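Local coordinates for protein M64R (Myxoma virus, PDB 5CZ3) that probably acts as a host-range factor of the poxvirus C7 family, helping the virus multiply in different cell types, at residues V20-V25 with C35-K40. Residues are numbered along the deposited sequence; the frame is centred on the assembly and turned at random.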
# COMPACT_ATOMS: atom_id res chain seq x y z
N VAL A 20 7.60 9.53 -2.28
CA VAL A 20 7.46 9.06 -0.91
C VAL A 20 7.42 7.53 -0.85
O VAL A 20 6.71 6.89 -1.63
CB VAL A 20 6.17 9.62 -0.26
CG1 VAL A 20 5.89 8.93 1.07
CG2 VAL A 20 6.29 11.13 -0.07
N SER A 21 8.20 6.96 0.06
CA SER A 21 8.23 5.51 0.24
C SER A 21 7.54 5.10 1.54
O SER A 21 8.06 5.33 2.63
CB SER A 21 9.67 4.99 0.25
OG SER A 21 10.29 5.17 -1.01
N ILE A 22 6.36 4.50 1.41
CA ILE A 22 5.68 3.91 2.56
C ILE A 22 6.07 2.44 2.64
O ILE A 22 5.50 1.60 1.95
CB ILE A 22 4.15 4.05 2.46
CG1 ILE A 22 3.76 5.50 2.16
CG2 ILE A 22 3.50 3.59 3.75
CD1 ILE A 22 2.28 5.69 1.90
N LYS A 23 7.05 2.14 3.48
CA LYS A 23 7.66 0.81 3.49
C LYS A 23 7.16 -0.08 4.61
O LYS A 23 6.73 0.40 5.66
CB LYS A 23 9.18 0.95 3.57
CG LYS A 23 9.76 1.88 2.53
CD LYS A 23 11.23 1.59 2.27
CE LYS A 23 11.40 0.33 1.45
NZ LYS A 23 12.82 0.07 1.11
N HIS A 24 7.22 -1.39 4.37
CA HIS A 24 6.81 -2.41 5.33
C HIS A 24 5.37 -2.21 5.80
O HIS A 24 5.08 -2.22 6.99
CB HIS A 24 7.77 -2.43 6.53
CG HIS A 24 9.17 -2.80 6.18
ND1 HIS A 24 10.10 -3.18 7.12
CD2 HIS A 24 9.81 -2.85 4.98
CE1 HIS A 24 11.25 -3.45 6.52
NE2 HIS A 24 11.10 -3.26 5.23
N VAL A 25 4.48 -2.03 4.83
CA VAL A 25 3.06 -1.83 5.11
C VAL A 25 2.41 -3.13 5.59
O VAL A 25 1.42 -3.11 6.31
CB VAL A 25 2.33 -1.31 3.85
CG1 VAL A 25 0.86 -1.07 4.12
CG2 VAL A 25 3.00 -0.04 3.35
N CYS A 35 -3.90 -1.01 3.46
CA CYS A 35 -3.66 0.19 4.24
C CYS A 35 -4.65 1.29 3.90
O CYS A 35 -5.40 1.19 2.93
CB CYS A 35 -2.23 0.70 4.01
SG CYS A 35 -1.89 1.20 2.32
N ASN A 36 -4.64 2.35 4.70
CA ASN A 36 -5.47 3.52 4.46
C ASN A 36 -4.60 4.75 4.27
O ASN A 36 -3.73 5.05 5.09
CB ASN A 36 -6.44 3.73 5.62
CG ASN A 36 -7.23 2.48 5.94
OD1 ASN A 36 -7.86 1.89 5.07
ND2 ASN A 36 -7.19 2.06 7.20
N ILE A 37 -4.82 5.47 3.17
CA ILE A 37 -4.01 6.63 2.87
C ILE A 37 -4.87 7.87 2.64
O ILE A 37 -5.53 7.99 1.61
CB ILE A 37 -3.13 6.40 1.62
CG1 ILE A 37 -2.29 5.13 1.80
CG2 ILE A 37 -2.23 7.60 1.37
CD1 ILE A 37 -1.37 4.84 0.63
N HIS A 38 -4.86 8.77 3.61
CA HIS A 38 -5.54 10.05 3.48
C HIS A 38 -4.72 10.99 2.60
O HIS A 38 -3.68 11.50 3.02
CB HIS A 38 -5.79 10.69 4.84
CG HIS A 38 -6.80 9.96 5.68
ND1 HIS A 38 -8.14 10.28 5.68
CD2 HIS A 38 -6.66 8.92 6.53
CE1 HIS A 38 -8.79 9.47 6.50
NE2 HIS A 38 -7.91 8.64 7.03
N LEU A 39 -5.19 11.20 1.38
CA LEU A 39 -4.51 12.07 0.43
C LEU A 39 -5.10 13.47 0.48
O LEU A 39 -6.29 13.66 0.24
CB LEU A 39 -4.59 11.50 -0.98
CG LEU A 39 -4.01 10.10 -1.18
CD1 LEU A 39 -4.55 9.48 -2.45
CD2 LEU A 39 -2.49 10.17 -1.22
N LYS A 40 -4.27 14.46 0.79
CA LYS A 40 -4.72 15.84 0.84
C LYS A 40 -4.12 16.62 -0.33
O LYS A 40 -2.91 16.59 -0.55
CB LYS A 40 -4.33 16.50 2.17
CG LYS A 40 -4.94 15.84 3.43
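Cys35 makes the first touch, laying its CB against a methyl of Val25, with Cys35 CB 3.6 Å from Val25 CG1. The same methyl also lies near the sulfur, Val25 CG1 to Cys35 SG being 4.0 Å. Val25 sends CG1 across because that branch stands anti to its backbone N (chi1 -179°). Here the backbones come nearest, the CA atoms of Val25 and Cys35 being 7.1 Å apart.

Two residues on, Ile37 points inward again. The gap is wider, 10.1 Å between the CA atoms of Ile22 and Ile37. The two isoleucines span it tip to tip, CD1 of Ile22 meeting CD1 of Ile37 at 4.0 Å. Both are extended at chi2 (174° and -179°), which carries each delta methyl well out from its own strand. Phe118 of strand 117-121 touches both Ile22 and Cys35, and Val13 and Leu15 of strand 10-15 pack against Val25 and Ile22 respectively.

No hydrogen bond crosses between the segments, and all four touching residues are buried. Strand 20-23 belongs to the antiparallel sheet, with Val25 in the turn just after it, and strand 34-40 to the mixed one, and this apolar meeting of facing sheets is the interior of a beta-sandwich, the fold of M64.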